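Local coordinates for pollen-specific leucine-rich repeat extensin-like protein 1 (Arabidopsis thaliana, PDB 6TME) that probably takes part in cell-wall signalling during pollen tube growth, its leucine-rich repeat domain being consistent with recognition of RALF peptides as in related LRX proteins, at residues Phe335-Asn340 and Pro346-Ala351; Gln52-Ala57 and Asn126-Val131; Tyr315-Gly320 and Leu355-Arg360. One frame throughout, in Å; residues are numbered along the deposited sequence.

Contact 1 (Phe335-Asn340 and Pro346-Ala351). With SO4 (sulfate ion), chain Q; SO4 (sulfate ion), chain M.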
ATOM      1  N   PHE A 335      19.256  14.768  -6.875  1.00 34.90           N
ATOM      2  CA  PHE A 335      19.301  15.130  -5.471  1.00 27.13           C
ATOM      3  C   PHE A 335      18.465  16.378  -5.243  1.00 28.46           C
ATOM      4  O   PHE A 335      18.151  17.121  -6.173  1.00 29.85           O
ATOM      5  CB  PHE A 335      20.735  15.358  -4.994  1.00 29.62           C
ATOM      6  CG  PHE A 335      21.626  14.170  -5.182  1.00 37.22           C
ATOM      7  CD1 PHE A 335      21.503  13.058  -4.352  1.00 32.07           C
ATOM      8  CD2 PHE A 335      22.583  14.153  -6.193  1.00 34.60           C
ATOM      9  CE1 PHE A 335      22.332  11.953  -4.512  1.00 33.08           C
ATOM     10  CE2 PHE A 335      23.416  13.047  -6.360  1.00 35.84           C
ATOM     11  CZ  PHE A 335      23.285  11.937  -5.518  1.00 33.20           C
ATOM     12  N   ASP A 336      18.087  16.591  -3.989  1.00 31.65           N
ATOM     13  CA  ASP A 336      17.314  17.773  -3.622  1.00 32.77           C
ATOM     14  C   ASP A 336      17.657  18.125  -2.179  1.00 39.32           C
ATOM     15  O   ASP A 336      17.414  17.319  -1.270  1.00 35.09           O
ATOM     16  CB  ASP A 336      15.828  17.496  -3.817  1.00 29.43           C
ATOM     17  CG  ASP A 336      14.950  18.699  -3.532  1.00 35.90           C
ATOM     18  OD1 ASP A 336      15.460  19.728  -3.052  1.00 37.29           O
ATOM     19  OD2 ASP A 336      13.725  18.598  -3.779  1.00 45.69           O
ATOM     20  N   ASP A 337      18.254  19.314  -1.975  1.00 31.53           N
ATOM     21  CA  ASP A 337      18.747  19.717  -0.658  1.00 32.02           C
ATOM     22  C   ASP A 337      18.201  21.073  -0.217  1.00 30.77           C
ATOM     23  O   ASP A 337      18.767  21.699   0.684  1.00 37.99           O
ATOM     24  CB  ASP A 337      20.284  19.716  -0.618  1.00 30.03           C
ATOM     25  CG  ASP A 337      20.935  20.804  -1.517  1.00 37.82           C
ATOM     26  OD1 ASP A 337      20.235  21.572  -2.239  1.00 34.41           O
ATOM     27  OD2 ASP A 337      22.191  20.873  -1.497  1.00 41.12           O
ATOM     28  N   THR A 338      17.116  21.520  -0.835  1.00 28.13           N
ATOM     29  CA  THR A 338      16.440  22.763  -0.476  1.00 32.24           C
ATOM     30  C   THR A 338      16.082  22.822   1.009  1.00 35.31           C
ATOM     31  O   THR A 338      15.618  21.838   1.595  1.00 27.33           O
ATOM     32  CB  THR A 338      15.158  22.876  -1.312  1.00 34.01           C
ATOM     33  OG1 THR A 338      15.488  22.795  -2.703  1.00 36.28           O
ATOM     34  CG2 THR A 338      14.387  24.151  -1.018  1.00 25.11           C
ATOM     35  N   SER A 339      16.282  24.004   1.606  1.00 33.56           N
ATOM     36  CA  SER A 339      15.847  24.285   2.963  1.00 24.41           C
ATOM     37  C   SER A 339      16.493  23.347   3.965  1.00 32.69           C
ATOM     38  O   SER A 339      15.820  22.677   4.755  1.00 34.67           O
ATOM     39  CB  SER A 339      14.329  24.233   3.092  1.00 29.47           C
ATOM     40  OG  SER A 339      13.933  24.788   4.334  1.00 37.02           O
ATOM     41  N   ASN A 340      17.812  23.296   3.920  1.00 28.15           N
ATOM     42  CA  ASN A 340      18.542  22.686   5.009  1.00 26.25           C
ATOM     43  C   ASN A 340      19.391  23.762   5.679  1.00 34.85           C
ATOM     44  O   ASN A 340      19.023  24.941   5.660  1.00 33.82           O
ATOM     45  CB  ASN A 340      19.377  21.526   4.475  1.00 31.61           C
ATOM     46  CG  ASN A 340      18.601  20.207   4.461  1.00 32.32           C
ATOM     47  OD1 ASN A 340      18.305  19.634   5.505  1.00 37.10           O
ATOM     48  ND2 ASN A 340      18.232  19.758   3.277  1.00 26.99           N
ATOM     49  N   PRO A 346      21.966  27.175  -2.438  1.00 40.88           N
ATOM     50  CA  PRO A 346      20.809  28.073  -2.490  1.00 36.69           C
ATOM     51  C   PRO A 346      19.670  27.599  -1.589  1.00 41.91           C
ATOM     52  O   PRO A 346      19.633  26.458  -1.125  1.00 33.04           O
ATOM     53  CB  PRO A 346      20.403  28.031  -3.967  1.00 39.20           C
ATOM     54  CG  PRO A 346      20.909  26.699  -4.453  1.00 43.88           C
ATOM     55  CD  PRO A 346      22.151  26.408  -3.682  1.00 45.60           C
ATOM     56  N   ASN A 347      18.760  28.537  -1.306  1.00 41.59           N
ATOM     57  CA  ASN A 347      17.464  28.263  -0.679  1.00 30.67           C
ATOM     58  C   ASN A 347      17.596  27.477   0.622  1.00 36.00           C
ATOM     59  O   ASN A 347      16.790  26.586   0.911  1.00 40.34           O
ATOM     60  CB  ASN A 347      16.544  27.535  -1.659  1.00 39.84           C
ATOM     61  CG  ASN A 347      16.395  28.284  -2.975  1.00 49.18           C
ATOM     62  OD1 ASN A 347      16.160  29.488  -2.990  1.00 52.92           O
ATOM     63  ND2 ASN A 347      16.542  27.571  -4.086  1.00 52.31           N
ATOM     64  N   GLN A 348      18.627  27.788   1.403  1.00 25.93           N
ATOM     65  CA  GLN A 348      18.810  27.150   2.694  1.00 28.47           C
ATOM     66  C   GLN A 348      18.033  27.888   3.783  1.00 40.25           C
ATOM     67  O   GLN A 348      17.526  28.994   3.586  1.00 42.28           O
ATOM     68  CB  GLN A 348      20.293  27.077   3.035  1.00 29.63           C
ATOM     69  CG  GLN A 348      21.035  26.200   2.057  1.00 36.39           C
ATOM     70  CD  GLN A 348      20.501  24.779   2.070  1.00 39.72           C
ATOM     71  OE1 GLN A 348      20.745  24.024   3.007  1.00 39.27           O
ATOM     72  NE2 GLN A 348      19.749  24.416   1.029  1.00 34.45           N
ATOM     73  N   LYS A 349      17.910  27.246   4.941  1.00 39.76           N
ATOM     74  CA  LYS A 349      17.326  27.929   6.083  1.00 38.85           C
ATOM     75  C   LYS A 349      18.274  29.024   6.549  1.00 39.16           C
ATOM     76  O   LYS A 349      19.483  28.950   6.324  1.00 38.94           O
ATOM     77  CB  LYS A 349      17.054  26.947   7.223  1.00 40.02           C
ATOM     78  CG  LYS A 349      15.941  25.939   6.960  1.00 34.60           C
ATOM     79  CD  LYS A 349      15.789  25.001   8.164  1.00 38.52           C
ATOM     80  CE  LYS A 349      14.521  24.147   8.063  1.00 35.11           C
ATOM     81  NZ  LYS A 349      14.648  23.106   6.991  1.00 34.50           N
ATOM     82  N   SER A 350      17.719  30.054   7.187  1.00 43.59           N
ATOM     83  CA  SER A 350      18.554  31.124   7.732  1.00 48.62           C
ATOM     84  C   SER A 350      19.460  30.597   8.843  1.00 41.91           C
ATOM     85  O   SER A 350      19.152  29.607   9.516  1.00 41.84           O
ATOM     86  CB  SER A 350      17.693  32.271   8.267  1.00 50.27           C
ATOM     87  OG  SER A 350      17.226  32.004   9.583  1.00 52.14           O
ATOM     88  N   ALA A 351      20.605  31.266   9.023  1.00 43.31           N
ATOM     89  CA  ALA A 351      21.497  30.922  10.128  1.00 42.75           C
ATOM     90  C   ALA A 351      20.832  31.143  11.479  1.00 44.45           C
ATOM     91  O   ALA A 351      21.137  30.429  12.445  1.00 46.54           O
ATOM     92  CB  ALA A 351      22.790  31.732  10.036  1.00 43.22           C
TER
HETATM   93  S   SO4 Q 511      11.973  21.819  -4.077  1.00 97.00           S
HETATM   94  O1  SO4 Q 511      11.168  22.976  -3.674  1.00 95.30           O
HETATM   95  O2  SO4 Q 511      11.305  21.116  -5.172  1.00102.53           O
HETATM   96  O3  SO4 Q 511      13.289  22.253  -4.547  1.00 95.82           O
HETATM   97  O4  SO4 Q 511      12.113  20.907  -2.943  1.00 95.18           O
HETATM   98  S   SO4 M 507      19.702  32.027  -1.087  1.00106.93           S
HETATM   99  O1  SO4 M 507      19.240  33.337  -1.533  1.00107.15           O
HETATM  100  O2  SO4 M 507      19.080  30.996  -1.918  1.00104.65           O
HETATM  101  O3  SO4 M 507      19.323  31.824   0.312  1.00103.71           O
HETATM  102  O4  SO4 M 507      21.157  31.966  -1.218  1.00108.56           O

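Contact 2 (Gln52-Ala57 and Asn126-Val131)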
ATOM      1  N   GLN A  52     -28.584 -10.347  -6.034  1.00 27.05           N
ATOM      2  CA  GLN A  52     -29.830  -9.584  -5.995  1.00 32.98           C
ATOM      3  C   GLN A  52     -29.963  -8.802  -4.689  1.00 27.83           C
ATOM      4  O   GLN A  52     -30.498  -7.685  -4.691  1.00 26.49           O
ATOM      5  CB  GLN A  52     -31.056 -10.497  -6.200  1.00 27.66           C
ATOM      6  CG  GLN A  52     -31.260 -11.026  -7.639  1.00 29.04           C
ATOM      7  CD  GLN A  52     -31.364  -9.901  -8.660  1.00 36.40           C
ATOM      8  OE1 GLN A  52     -31.980  -8.879  -8.392  1.00 40.04           O
ATOM      9  NE2 GLN A  52     -30.761 -10.086  -9.831  1.00 38.12           N
ATOM     10  N   ALA A  53     -29.502  -9.367  -3.562  1.00 16.16           N
ATOM     11  CA  ALA A  53     -29.498  -8.580  -2.330  1.00 20.32           C
ATOM     12  C   ALA A  53     -28.567  -7.377  -2.462  1.00 28.48           C
ATOM     13  O   ALA A  53     -28.864  -6.301  -1.933  1.00 30.21           O
ATOM     14  CB  ALA A  53     -29.094  -9.445  -1.138  1.00 21.60           C
ATOM     15  N   TRP A  54     -27.464  -7.526  -3.202  1.00 30.92           N
ATOM     16  CA  TRP A  54     -26.526  -6.418  -3.381  1.00 35.16           C
ATOM     17  C   TRP A  54     -27.127  -5.327  -4.263  1.00 34.07           C
ATOM     18  O   TRP A  54     -27.071  -4.134  -3.922  1.00 26.35           O
ATOM     19  CB  TRP A  54     -25.210  -6.937  -3.967  1.00 26.95           C
ATOM     20  CG  TRP A  54     -24.026  -6.048  -3.716  1.00 35.61           C
ATOM     21  CD1 TRP A  54     -23.984  -4.930  -2.921  1.00 30.44           C
ATOM     22  CD2 TRP A  54     -22.710  -6.196  -4.268  1.00 30.41           C
ATOM     23  NE1 TRP A  54     -22.729  -4.375  -2.956  1.00 33.28           N
ATOM     24  CE2 TRP A  54     -21.924  -5.135  -3.766  1.00 31.40           C
ATOM     25  CE3 TRP A  54     -22.124  -7.116  -5.151  1.00 23.33           C
ATOM     26  CZ2 TRP A  54     -20.580  -4.968  -4.116  1.00 26.83           C
ATOM     27  CZ3 TRP A  54     -20.784  -6.960  -5.491  1.00 26.91           C
ATOM     28  CH2 TRP A  54     -20.024  -5.893  -4.975  1.00 27.38           C
ATOM     29  N   LYS A  55     -27.730  -5.723  -5.386  1.00 36.34           N
ATOM     30  CA  LYS A  55     -28.378  -4.773  -6.289  1.00 31.34           C
ATOM     31  C   LYS A  55     -29.492  -3.989  -5.595  1.00 28.04           C
ATOM     32  O   LYS A  55     -29.695  -2.804  -5.888  1.00 32.57           O
ATOM     33  CB  LYS A  55     -28.923  -5.520  -7.504  1.00 30.67           C
ATOM     34  CG  LYS A  55     -29.628  -4.654  -8.549  1.00 32.12           C
ATOM     35  CD  LYS A  55     -30.261  -5.538  -9.626  1.00 32.90           C
ATOM     36  CE  LYS A  55     -30.739  -4.728 -10.847  1.00 31.25           C
ATOM     37  NZ  LYS A  55     -31.463  -5.639 -11.814  1.00 34.49           N
ATOM     38  N   LYS A  56     -30.242  -4.626  -4.688  1.00 25.92           N
ATOM     39  CA  LYS A  56     -31.218  -3.866  -3.899  1.00 35.61           C
ATOM     40  C   LYS A  56     -30.556  -2.733  -3.122  1.00 34.00           C
ATOM     41  O   LYS A  56     -31.159  -1.669  -2.949  1.00 38.21           O
ATOM     42  CB  LYS A  56     -31.971  -4.773  -2.928  1.00 33.86           C
ATOM     43  CG  LYS A  56     -33.027  -5.646  -3.568  1.00 36.02           C
ATOM     44  CD  LYS A  56     -33.821  -6.359  -2.469  1.00 47.60           C
ATOM     45  CE  LYS A  56     -34.951  -7.221  -3.025  1.00 57.67           C
ATOM     46  NZ  LYS A  56     -35.752  -7.813  -1.904  1.00 63.83           N
ATOM     47  N   ALA A  57     -29.312  -2.926  -2.673  1.00 29.25           N
ATOM     48  CA  ALA A  57     -28.579  -1.884  -1.956  1.00 30.83           C
ATOM     49  C   ALA A  57     -27.903  -0.870  -2.869  1.00 33.57           C
ATOM     50  O   ALA A  57     -27.250   0.030  -2.355  1.00 35.26           O
ATOM     51  CB  ALA A  57     -27.523  -2.507  -1.041  1.00 32.11           C
ATOM     52  N   ASN A 126     -15.466   3.019  -6.244  1.00 20.06           N
ATOM     53  CA  ASN A 126     -16.918   3.067  -6.135  1.00 26.54           C
ATOM     54  C   ASN A 126     -17.264   3.964  -4.957  1.00 30.49           C
ATOM     55  O   ASN A 126     -16.392   4.582  -4.344  1.00 25.16           O
ATOM     56  CB  ASN A 126     -17.509   1.666  -5.989  1.00 18.78           C
ATOM     57  CG  ASN A 126     -17.573   0.929  -7.317  1.00 23.44           C
ATOM     58  OD1 ASN A 126     -18.536   1.087  -8.087  1.00 24.71           O
ATOM     59  ND2 ASN A 126     -16.539   0.157  -7.612  1.00 18.81           N
ATOM     60  N   ARG A 127     -18.543   4.036  -4.628  1.00 28.13           N
ATOM     61  CA  ARG A 127     -18.927   4.788  -3.442  1.00 20.31           C
ATOM     62  C   ARG A 127     -19.615   3.862  -2.459  1.00 26.32           C
ATOM     63  O   ARG A 127     -20.710   4.160  -1.966  1.00 24.62           O
ATOM     64  CB  ARG A 127     -19.817   5.969  -3.823  1.00 14.73           C
ATOM     65  CG  ARG A 127     -19.041   7.076  -4.538  1.00 22.80           C
ATOM     66  CD  ARG A 127     -19.971   8.064  -5.209  1.00 27.80           C
ATOM     67  NE  ARG A 127     -20.853   7.358  -6.134  1.00 32.86           N
ATOM     68  CZ  ARG A 127     -21.953   7.886  -6.651  1.00 31.38           C
ATOM     69  NH1 ARG A 127     -22.294   9.119  -6.313  1.00 37.02           N
ATOM     70  NH2 ARG A 127     -22.710   7.174  -7.486  1.00 28.74           N
ATOM     71  N   PHE A 128     -18.991   2.720  -2.196  1.00 28.57           N
ATOM     72  CA  PHE A 128     -19.547   1.774  -1.246  1.00 25.78           C
ATOM     73  C   PHE A 128     -19.289   2.277   0.165  1.00 27.65           C
ATOM     74  O   PHE A 128     -18.159   2.619   0.526  1.00 26.97           O
ATOM     75  CB  PHE A 128     -18.974   0.373  -1.466  1.00 20.69           C
ATOM     76  CG  PHE A 128     -19.541  -0.317  -2.690  1.00 27.98           C
ATOM     77  CD1 PHE A 128     -20.918  -0.524  -2.810  1.00 28.03           C
ATOM     78  CD2 PHE A 128     -18.704  -0.720  -3.741  1.00 28.43           C
ATOM     79  CE1 PHE A 128     -21.462  -1.136  -3.962  1.00 24.14           C
ATOM     80  CE2 PHE A 128     -19.228  -1.343  -4.880  1.00 31.12           C
ATOM     81  CZ  PHE A 128     -20.617  -1.550  -4.993  1.00 23.97           C
ATOM     82  N   CYS A 129     -20.340   2.321   0.960  1.00 20.71           N
ATOM     83  CA  CYS A 129     -20.288   3.026   2.220  1.00 21.63           C
ATOM     84  C   CYS A 129     -20.524   2.066   3.377  1.00 21.47           C
ATOM     85  O   CYS A 129     -21.110   0.991   3.225  1.00 25.41           O
ATOM     86  CB  CYS A 129     -21.321   4.157   2.223  1.00 22.02           C
ATOM     87  N   GLY A 130     -20.065   2.474   4.549  1.00 24.78           N
ATOM     88  CA  GLY A 130     -20.330   1.701   5.739  1.00 25.22           C
ATOM     89  C   GLY A 130     -19.178   0.793   6.088  1.00 24.24           C
ATOM     90  O   GLY A 130     -18.022   1.196   5.968  1.00 27.46           O
ATOM     91  N   VAL A 131     -19.474  -0.434   6.515  1.00 28.80           N
ATOM     92  CA  VAL A 131     -18.448  -1.346   6.987  1.00 29.61           C
ATOM     93  C   VAL A 131     -18.427  -2.595   6.106  1.00 31.81           C
ATOM     94  O   VAL A 131     -19.337  -2.853   5.323  1.00 20.96           O
ATOM     95  CB  VAL A 131     -18.672  -1.720   8.458  1.00 37.23           C
ATOM     96  CG1 VAL A 131     -18.711  -0.460   9.316  1.00 35.72           C
ATOM     97  CG2 VAL A 131     -19.959  -2.502   8.587  1.00 37.69           C
TER

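Contact 3 (Tyr315-Gly320 and Leu355-Arg360)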
ATOM      1  N   TYR A 315      14.156  20.218   3.231  1.00 30.49           N
ATOM      2  CA  TYR A 315      13.386  20.594   4.422  1.00 25.76           C
ATOM      3  C   TYR A 315      13.754  19.721   5.617  1.00 28.41           C
ATOM      4  O   TYR A 315      12.923  18.987   6.174  1.00 23.36           O
ATOM      5  CB  TYR A 315      11.885  20.535   4.155  1.00 29.10           C
ATOM      6  CG  TYR A 315      11.514  21.523   3.121  1.00 35.52           C
ATOM      7  CD1 TYR A 315      11.247  22.844   3.471  1.00 32.75           C
ATOM      8  CD2 TYR A 315      11.484  21.170   1.778  1.00 38.51           C
ATOM      9  CE1 TYR A 315      10.936  23.783   2.512  1.00 32.94           C
ATOM     10  CE2 TYR A 315      11.171  22.108   0.809  1.00 31.90           C
ATOM     11  CZ  TYR A 315      10.902  23.409   1.186  1.00 35.10           C
ATOM     12  OH  TYR A 315      10.592  24.342   0.236  1.00 46.80           O
ATOM     13  N   ASN A 316      15.022  19.832   6.000  1.00 18.88           N
ATOM     14  CA  ASN A 316      15.563  19.203   7.207  1.00 19.71           C
ATOM     15  C   ASN A 316      16.524  20.203   7.846  1.00 27.68           C
ATOM     16  O   ASN A 316      16.471  21.412   7.580  1.00 27.12           O
ATOM     17  CB  ASN A 316      16.197  17.855   6.849  1.00 29.64           C
ATOM     18  CG  ASN A 316      15.137  16.774   6.629  1.00 35.97           C
ATOM     19  OD1 ASN A 316      14.458  16.377   7.571  1.00 29.88           O
ATOM     20  ND2 ASN A 316      14.958  16.340   5.379  1.00 25.90           N
ATOM     21  N   PHE A 317      17.421  19.721   8.702  1.00 30.08           N
ATOM     22  CA  PHE A 317      18.464  20.610   9.237  1.00 33.47           C
ATOM     23  C   PHE A 317      19.854  20.019   9.031  1.00 37.15           C
ATOM     24  O   PHE A 317      20.699  20.048   9.934  1.00 42.50           O
ATOM     25  CB  PHE A 317      18.252  20.900  10.720  1.00 31.10           C
ATOM     26  CG  PHE A 317      16.908  21.478  11.048  1.00 31.80           C
ATOM     27  CD1 PHE A 317      16.745  22.836  11.187  1.00 28.87           C
ATOM     28  CD2 PHE A 317      15.814  20.651  11.231  1.00 31.19           C
ATOM     29  CE1 PHE A 317      15.522  23.375  11.495  1.00 32.31           C
ATOM     30  CE2 PHE A 317      14.583  21.182  11.547  1.00 34.96           C
ATOM     31  CZ  PHE A 317      14.441  22.558  11.677  1.00 33.07           C
ATOM     32  N   PHE A 318      20.119  19.455   7.855  1.00 27.51           N
ATOM     33  CA  PHE A 318      21.468  18.999   7.559  1.00 30.03           C
ATOM     34  C   PHE A 318      22.408  20.208   7.472  1.00 35.86           C
ATOM     35  O   PHE A 318      22.073  21.238   6.870  1.00 32.55           O
ATOM     36  CB  PHE A 318      21.477  18.190   6.260  1.00 34.15           C
ATOM     37  CG  PHE A 318      20.635  16.919   6.313  1.00 36.07           C
ATOM     38  CD1 PHE A 318      21.037  15.828   7.084  1.00 31.23           C
ATOM     39  CD2 PHE A 318      19.456  16.814   5.587  1.00 26.87           C
ATOM     40  CE1 PHE A 318      20.265  14.662   7.130  1.00 26.58           C
ATOM     41  CE2 PHE A 318      18.681  15.662   5.641  1.00 31.30           C
ATOM     42  CZ  PHE A 318      19.088  14.580   6.403  1.00 25.97           C
ATOM     43  N   ASN A 319      23.572  20.097   8.107  1.00 34.61           N
ATOM     44  CA  ASN A 319      24.562  21.167   8.081  1.00 40.81           C
ATOM     45  C   ASN A 319      25.809  20.799   7.284  1.00 41.26           C
ATOM     46  O   ASN A 319      26.743  21.600   7.230  1.00 40.04           O
ATOM     47  CB  ASN A 319      24.949  21.597   9.509  1.00 36.04           C
ATOM     48  CG  ASN A 319      25.647  20.487  10.310  1.00 50.63           C
ATOM     49  OD1 ASN A 319      25.753  19.339   9.875  1.00 54.80           O
ATOM     50  ND2 ASN A 319      26.133  20.842  11.487  1.00 52.05           N
ATOM     51  N   GLY A 320      25.840  19.624   6.655  1.00 37.00           N
ATOM     52  CA  GLY A 320      26.922  19.265   5.758  1.00 30.73           C
ATOM     53  C   GLY A 320      26.464  18.227   4.757  1.00 45.41           C
ATOM     54  O   GLY A 320      25.557  17.430   5.031  1.00 40.64           O
ATOM     55  N   LEU A 355      21.103  27.598  13.840  1.00 49.07           N
ATOM     56  CA  LEU A 355      21.993  27.379  14.985  1.00 50.70           C
ATOM     57  C   LEU A 355      21.318  26.770  16.210  1.00 46.39           C
ATOM     58  O   LEU A 355      21.892  25.840  16.795  1.00 46.88           O
ATOM     59  CB  LEU A 355      22.697  28.689  15.357  1.00 55.67           C
ATOM     60  CG  LEU A 355      23.942  28.893  14.498  1.00 65.97           C
ATOM     61  CD1 LEU A 355      24.450  30.329  14.556  1.00 67.29           C
ATOM     62  CD2 LEU A 355      25.025  27.891  14.897  1.00 68.61           C
ATOM     63  N   PRO A 356      20.142  27.222  16.660  1.00 50.60           N
ATOM     64  CA  PRO A 356      19.495  26.525  17.786  1.00 49.85           C
ATOM     65  C   PRO A 356      19.364  25.022  17.575  1.00 58.53           C
ATOM     66  O   PRO A 356      19.692  24.235  18.474  1.00 59.45           O
ATOM     67  CB  PRO A 356      18.124  27.212  17.871  1.00 51.85           C
ATOM     68  CG  PRO A 356      18.335  28.559  17.273  1.00 51.89           C
ATOM     69  CD  PRO A 356      19.318  28.344  16.166  1.00 50.60           C
ATOM     70  N   VAL A 357      18.905  24.600  16.396  1.00 56.08           N
ATOM     71  CA  VAL A 357      18.693  23.181  16.135  1.00 50.02           C
ATOM     72  C   VAL A 357      20.013  22.482  15.845  1.00 48.02           C
ATOM     73  O   VAL A 357      20.283  21.385  16.355  1.00 43.37           O
ATOM     74  CB  VAL A 357      17.691  22.998  14.973  1.00 51.38           C
ATOM     75  CG1 VAL A 357      17.451  21.510  14.691  1.00 38.61           C
ATOM     76  CG2 VAL A 357      16.385  23.702  15.274  1.00 44.86           C
ATOM     77  N   VAL A 358      20.849  23.104  15.009  1.00 55.92           N
ATOM     78  CA  VAL A 358      22.079  22.454  14.566  1.00 49.16           C
ATOM     79  C   VAL A 358      23.029  22.250  15.739  1.00 52.96           C
ATOM     80  O   VAL A 358      23.753  21.248  15.795  1.00 59.23           O
ATOM     81  CB  VAL A 358      22.715  23.268  13.422  1.00 40.38           C
ATOM     82  CG1 VAL A 358      24.079  22.765  13.097  1.00 40.78           C
ATOM     83  CG2 VAL A 358      21.838  23.170  12.172  1.00 38.52           C
ATOM     84  N   SER A 359      23.004  23.146  16.721  1.00 57.29           N
ATOM     85  CA  SER A 359      23.903  23.045  17.867  1.00 64.86           C
ATOM     86  C   SER A 359      23.349  22.174  18.986  1.00 68.64           C
ATOM     87  O   SER A 359      24.043  21.969  19.984  1.00 63.83           O
ATOM     88  CB  SER A 359      24.229  24.439  18.414  1.00 55.98           C
ATOM     89  OG  SER A 359      23.104  24.999  19.066  1.00 55.00           O
ATOM     90  N   ARG A 360      22.128  21.657  18.846  1.00 73.74           N
ATOM     91  CA  ARG A 360      21.542  20.733  19.817  1.00 75.71           C
ATOM     92  C   ARG A 360      21.042  19.493  19.093  1.00 74.03           C
ATOM     93  O   ARG A 360      19.832  19.262  18.980  1.00 69.52           O
ATOM     94  CB  ARG A 360      20.425  21.405  20.614  1.00 78.08           C
ATOM     95  CG  ARG A 360      20.913  22.563  21.473  1.00 79.15           C
ATOM     96  CD  ARG A 360      19.772  23.217  22.230  1.00 80.45           C
ATOM     97  NE  ARG A 360      19.619  24.613  21.845  1.00 83.54           N
ATOM     98  CZ  ARG A 360      19.710  25.633  22.689  1.00 90.80           C
ATOM     99  NH1 ARG A 360      19.957  25.414  23.975  1.00 96.92           N
ATOM    100  NH2 ARG A 360      19.555  26.874  22.245  1.00 91.90           N
TER

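Contact 1 (Phe335-Asn340 and Pro346-Ala351)
At the C-terminal cap of the leucine-rich repeat solenoid, the turn D337-N340 leaves the last strand and is stitched by polar bonds to the loop N347-K349. Two backbone bonds frame the seam: S339 N gives to N347 O at 2.7 Å, and K349 N gives to N340 O at the same length, nearly along the C=O axis. Between them both polar atoms of the Q348 amide are engaged. Its chain, bent at the second torsion (-60°), folds back so that NE2 donates to D337 O at 2.9 Å and to P346 O at 3.0 Å, both oxygens within about 5° of the amide plane. Its OE1 accepts from L342 N and, weakly, from N340 N, so the amide's rotation is fixed. K349 runs out extended and bends at its last torsion, bringing NZ to S339 O at 2.6 Å, from above the carbonyl plane, and to S339 OG at 3.2 Å; N316 O is a further acceptor. At the start of the turn, D336 OD1 takes T338 N in an Asx turn. N347 N donates to O2 of the chain M sulfate at 2.6 Å. D337 forms a salt bridge with R345. Strand 334-336 lies beside strand 310-312 as the outermost parallel strand, N340 OD1 accepts from F318 N, and the loop 346-350 leads into helix 351-358, with S350 as its N-cap.

Contact 2 (Gln52-Ala57 and Asn126-Val131)
W54, in the last turn of helix 43-56, and F128, on strand 127-130, bring their rings together from backbones that stand well apart, the CA atoms of W54 and F128 being 11.0 Å from each other. The two side chains run at roughly a right angle to one another, and the CZ2-CE2-NE1 side of the indole comes against CZ and CE1 of F128. W54 has CG anti to the backbone N (chi1 -158°), which swings the indole off the helix and over to the strand. The six-membered ring of W54 and the ring of F128 are inclined by 29° with centroids 5.3 Å apart, a near-parallel pair slid so far that there is little overlap. The nearest atoms are W54 CZ2 and F128 CZ, 3.5 Å apart, and W54 NE1 is 3.6 Å from F128 CE1. That indole nitrogen has a weak hydrogen bond to Y107 O, while F58 meets the W54 ring edge-to-face and P109 packs on it. Both partners are buried, and they meet by van der Waals contact of their rings. F128 belongs to the N-x-F-x-G pattern of a plant-type repeat, with N126 bonded to L99 O, V123 O and I104 N. The strand runs parallel between 105-106 and 151-153, where F128 also touches F152; helix 43-56, of the N-terminal cap, packs through W54 against this side of the first repeats.

Contact 3 (Tyr315-Gly320 and Leu355-Arg360)
F317 and V357 meet with their side chains crossed at about a right angle, the valine standing over the aromatic ring. V357 CG1 is 3.8 Å from the centroid of the F317 ring and only 16° off its normal, a CH-pi contact over the face. V357 has CG1 anti to the backbone N (chi1 -180°), and this turns the methyl down onto the ring while CG2 reaches F317 CE1 at 3.9 Å. The other face of F317 receives K349 in a cation-pi interaction, so the ring lies between an ammonium group and a methyl. V358 takes the neighbouring place: its CG2 lies 4.0 Å from F317 O, and its CG1 packs at 3.9 Å against N319 CB, the two side chains slanting across each other. Just past these valines the helix is closed by S359, whose N and OG reach L355 O from opposite faces of its carbonyl plane, OG at 2.7 Å. V357 and V358 thus dock helix 351-358, kinked at P356 and tied to the preceding loop by the C341-C354 disulfide, on the outward-facing residues of strand 317-321, a helical cap on the C-terminal end of a plant-type leucine-rich repeat solenoid.

Contacts 1 and 3 belong to one C-terminal cap, their centres 11 Å apart, with contact 1 nested inside the chain loop that contact 3 closes. They touch directly: T338 O and Y315 N, 2.7 Å apart, probably form a hydrogen bond, linking successive turns of the solenoid. Contact 2 joins the N-terminal cap helix to the first repeats, on the opposite side of the chain's centre, its own centre 50 Å from that of contact 1 and 52 Å from that of contact 3. Nearest atoms are about 33 Å away in both cases. An attached glycan borders contact 1, a sugar lying about 7 Å from the T338 side chain; the sulfates there probably come from the crystallisation liquor.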